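Putative lipoprotein (Bacteroides fragilis, PDB 3QNK) probably binds glycans at the cell surface as the outer-membrane lipoprotein of a SusD-type nutrient uptake system. Local coordinates at residues F118-V123 with D154-D159. Sequence-based numbering, arbitrary orientation.
Sequences FYFEMV and DFILED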
ATOM      1  N   PHE B 118      -8.566  -9.047  12.237  1.00 46.65           N
ATOM      2  CA  PHE B 118      -8.393  -8.432  10.912  1.00 45.97           C
ATOM      3  C   PHE B 118      -9.728  -8.233  10.226  1.00 48.72           C
ATOM      4  O   PHE B 118      -9.960  -7.134   9.722  1.00 48.29           O
ATOM      5  CB  PHE B 118      -7.435  -9.240  10.022  1.00 48.62           C
ATOM      6  CG  PHE B 118      -6.030  -9.333  10.560  1.00 52.25           C
ATOM      7  CD1 PHE B 118      -5.447  -8.263  11.226  1.00 56.14           C
ATOM      8  CD2 PHE B 118      -5.269 -10.471  10.361  1.00 58.32           C
ATOM      9  CE1 PHE B 118      -4.142  -8.346  11.720  1.00 58.01           C
ATOM     10  CE2 PHE B 118      -3.959 -10.556  10.858  1.00 62.40           C
ATOM     11  CZ  PHE B 118      -3.405  -9.486  11.529  1.00 59.55           C
ATOM     12  N   TYR B 119     -10.621  -9.247  10.251  1.00 44.71           N
ATOM     13  CA  TYR B 119     -11.949  -9.142   9.662  1.00 44.52           C
ATOM     14  C   TYR B 119     -12.803  -8.123  10.407  1.00 52.51           C
ATOM     15  O   TYR B 119     -13.562  -7.386   9.762  1.00 52.70           O
ATOM     16  CB  TYR B 119     -12.659 -10.483   9.621  1.00 47.21           C
ATOM     17  CG  TYR B 119     -12.496 -11.224   8.304  1.00 50.98           C
ATOM     18  CD1 TYR B 119     -13.043 -10.722   7.124  1.00 52.14           C
ATOM     19  CD2 TYR B 119     -11.855 -12.458   8.250  1.00 52.00           C
ATOM     20  CE1 TYR B 119     -12.898 -11.399   5.915  1.00 51.22           C
ATOM     21  CE2 TYR B 119     -11.720 -13.148   7.048  1.00 52.69           C
ATOM     22  CZ  TYR B 119     -12.223 -12.605   5.885  1.00 59.08           C
ATOM     23  OH  TYR B 119     -12.080 -13.290   4.713  1.00 67.10           O
ATOM     24  N   PHE B 120     -12.654  -8.031  11.751  1.00 50.36           N
ATOM     25  CA  PHE B 120     -13.412  -7.056  12.541  1.00 50.09           C
ATOM     26  C   PHE B 120     -13.056  -5.638  12.134  1.00 52.11           C
ATOM     27  O   PHE B 120     -13.959  -4.829  12.060  1.00 51.37           O
ATOM     28  CB  PHE B 120     -13.202  -7.249  14.047  1.00 52.84           C
ATOM     29  CG  PHE B 120     -14.052  -6.371  14.948  1.00 53.13           C
ATOM     30  CD1 PHE B 120     -15.418  -6.215  14.717  1.00 54.62           C
ATOM     31  CD2 PHE B 120     -13.500  -5.762  16.074  1.00 53.25           C
ATOM     32  CE1 PHE B 120     -16.200  -5.418  15.571  1.00 54.20           C
ATOM     33  CE2 PHE B 120     -14.293  -4.988  16.934  1.00 53.74           C
ATOM     34  CZ  PHE B 120     -15.628  -4.820  16.675  1.00 50.64           C
ATOM     35  N   GLU B 121     -11.777  -5.343  11.808  1.00 49.05           N
ATOM     36  CA  GLU B 121     -11.375  -4.008  11.329  1.00 48.51           C
ATOM     37  C   GLU B 121     -12.086  -3.627  10.038  1.00 54.18           C
ATOM     38  O   GLU B 121     -12.414  -2.452   9.835  1.00 56.41           O
ATOM     39  CB  GLU B 121      -9.870  -3.892  11.104  1.00 50.21           C
ATOM     40  CG  GLU B 121      -9.152  -3.222  12.258  1.00 65.57           C
ATOM     41  CD  GLU B 121      -9.691  -1.892  12.755  1.00 90.92           C
ATOM     42  OE1 GLU B 121      -9.851  -0.977  11.919  1.00 62.32           O
ATOM     43  OE2 GLU B 121      -9.925  -1.754  13.979  1.00 96.14           O
HETATM   44  N   MSE B 122     -12.344  -4.615   9.179  1.00 48.52           N
HETATM   45  CA  MSE B 122     -13.045  -4.400   7.924  1.00 46.46           C
HETATM   46  C   MSE B 122     -14.539  -4.266   8.161  1.00 50.95           C
HETATM   47  O   MSE B 122     -15.146  -3.306   7.687  1.00 51.85           O
HETATM   48  CB  MSE B 122     -12.756  -5.546   6.948  1.00 48.46           C
HETATM   49  CG  MSE B 122     -11.313  -5.549   6.456  1.00 54.27           C
HETATM   50 SE   MSE B 122     -11.086  -6.744   4.977  0.75 60.13          SE
HETATM   51  CE  MSE B 122     -10.777  -8.281   5.910  1.00 57.16           C
ATOM     52  N   VAL B 123     -15.133  -5.218   8.897  1.00 47.00           N
ATOM     53  CA  VAL B 123     -16.574  -5.259   9.166  1.00 45.85           C
ATOM     54  C   VAL B 123     -17.043  -4.008   9.896  1.00 48.58           C
ATOM     55  O   VAL B 123     -18.065  -3.447   9.488  1.00 49.59           O
ATOM     56  CB  VAL B 123     -16.998  -6.565   9.893  1.00 49.08           C
ATOM     57  CG1 VAL B 123     -18.474  -6.547  10.277  1.00 47.36           C
ATOM     58  CG2 VAL B 123     -16.712  -7.763   9.006  1.00 49.76           C
ATOM     59  N   ASP B 154     -20.832 -13.482  12.453  1.00 53.77           N
ATOM     60  CA  ASP B 154     -20.835 -14.920  12.762  1.00 53.40           C
ATOM     61  C   ASP B 154     -19.451 -15.525  12.508  1.00 57.15           C
ATOM     62  O   ASP B 154     -18.954 -16.258  13.357  1.00 58.78           O
ATOM     63  CB  ASP B 154     -21.888 -15.676  11.939  1.00 54.93           C
ATOM     64  CG  ASP B 154     -23.330 -15.457  12.324  1.00 65.03           C
ATOM     65  OD1 ASP B 154     -23.581 -14.924  13.429  1.00 66.59           O
ATOM     66  OD2 ASP B 154     -24.216 -15.894  11.563  1.00 72.08           O
ATOM     67  N   PHE B 155     -18.819 -15.186  11.360  1.00 52.38           N
ATOM     68  CA  PHE B 155     -17.474 -15.656  10.993  1.00 52.44           C
ATOM     69  C   PHE B 155     -16.454 -15.233  12.051  1.00 55.85           C
ATOM     70  O   PHE B 155     -15.759 -16.095  12.574  1.00 57.49           O
ATOM     71  CB  PHE B 155     -17.067 -15.130   9.594  1.00 53.46           C
ATOM     72  CG  PHE B 155     -15.817 -15.733   9.011  1.00 55.25           C
ATOM     73  CD1 PHE B 155     -14.559 -15.265   9.378  1.00 58.52           C
ATOM     74  CD2 PHE B 155     -15.891 -16.730   8.053  1.00 57.10           C
ATOM     75  CE1 PHE B 155     -13.403 -15.823   8.841  1.00 58.79           C
ATOM     76  CE2 PHE B 155     -14.735 -17.261   7.490  1.00 59.83           C
ATOM     77  CZ  PHE B 155     -13.498 -16.812   7.900  1.00 57.89           C
ATOM     78  N   ILE B 156     -16.407 -13.927  12.395  1.00 51.67           N
ATOM     79  CA  ILE B 156     -15.504 -13.349  13.403  1.00 51.07           C
ATOM     80  C   ILE B 156     -15.682 -14.069  14.734  1.00 55.78           C
ATOM     81  O   ILE B 156     -14.703 -14.517  15.336  1.00 55.94           O
ATOM     82  CB  ILE B 156     -15.695 -11.807  13.558  1.00 51.90           C
ATOM     83  CG1 ILE B 156     -15.348 -11.051  12.250  1.00 50.57           C
ATOM     84  CG2 ILE B 156     -14.865 -11.267  14.724  1.00 51.58           C
ATOM     85  CD1 ILE B 156     -15.991  -9.687  12.155  1.00 59.26           C
ATOM     86  N   LEU B 157     -16.935 -14.210  15.169  1.00 52.05           N
ATOM     87  CA  LEU B 157     -17.252 -14.828  16.457  1.00 51.53           C
ATOM     88  C   LEU B 157     -16.953 -16.317  16.486  1.00 59.68           C
ATOM     89  O   LEU B 157     -16.596 -16.822  17.546  1.00 61.56           O
ATOM     90  CB  LEU B 157     -18.708 -14.536  16.844  1.00 50.88           C
ATOM     91  CG  LEU B 157     -18.998 -13.050  17.179  1.00 53.02           C
ATOM     92  CD1 LEU B 157     -20.478 -12.763  17.258  1.00 51.56           C
ATOM     93  CD2 LEU B 157     -18.268 -12.623  18.427  1.00 54.52           C
ATOM     94  N   GLU B 158     -17.038 -17.027  15.346  1.00 58.83           N
ATOM     95  CA  GLU B 158     -16.680 -18.445  15.316  1.00 60.02           C
ATOM     96  C   GLU B 158     -15.167 -18.597  15.480  1.00 63.38           C
ATOM     97  O   GLU B 158     -14.732 -19.479  16.209  1.00 65.09           O
ATOM     98  CB  GLU B 158     -17.180 -19.133  14.048  1.00 62.30           C
ATOM     99  CG  GLU B 158     -18.279 -20.135  14.357  1.00 82.39           C
ATOM    100  CD  GLU B 158     -17.926 -21.254  15.327  1.00120.98           C
ATOM    101  OE1 GLU B 158     -17.043 -22.077  14.992  1.00123.51           O
ATOM    102  OE2 GLU B 158     -18.555 -21.324  16.409  1.00120.34           O
ATOM    103  N   ASP B 159     -14.381 -17.678  14.879  1.00 59.00           N
ATOM    104  CA  ASP B 159     -12.912 -17.624  14.996  1.00 58.79           C
ATOM    105  C   ASP B 159     -12.512 -17.349  16.443  1.00 62.25           C
ATOM    106  O   ASP B 159     -11.611 -18.014  16.954  1.00 63.03           O
ATOM    107  CB  ASP B 159     -12.301 -16.549  14.063  1.00 58.86           C
ATOM    108  CG  ASP B 159     -11.753 -17.048  12.725  1.00 69.98           C
ATOM    109  OD1 ASP B 159     -11.564 -18.276  12.578  1.00 72.89           O
ATOM    110  OD2 ASP B 159     -11.465 -16.201  11.844  1.00 75.01           O
TER
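Ile156 of helix 149-166 reaches in among Tyr119, Phe120 and Val123 of helix 101-126. Its CG1 stands anti to the carbonyl carbon (chi1 -63°) and the chain runs on extended, which carries CD1 to the neighbouring backbone, 3.7 Å from Phe120 CA. The same methyl meets Val123 CG2 tip to tip at 3.8 Å, while Ile156 CG1 lies 3.8 Å from Tyr119 CB. Beside this aliphatic centre the rings of Tyr119 and Phe155 meet obliquely, planes at 64°, with Tyr119 CE2 3.6 Å from Phe155 CE1. Phe120 contributes mainly its root: with CG anti to the backbone N, the end of the side chain leads away from 154-159, its ring meeting that of Tyr194, while the side chain also touches Tyr153 of helix 149-166.

Outside this apolar layer, polar ties join in. Tyr119 OH is hydrogen-bonded to Leu132 N, tying the far end of the ring to the connection between the helices, and Val84 of helix 76-93 also packs on this side chain. Asp159, one turn beyond Phe155, forms a salt bridge with Arg115 and a hydrogen bond with His112, both on helix 101-126. The segments run nearly antiparallel, at 156°, as neighbours in the alpha-alpha superhelix of this TPR-related SusD fold. With only carbon contacts joining the two segments' side chains, cohesion between them probably rests on apolar burial, while directional bonds act around it.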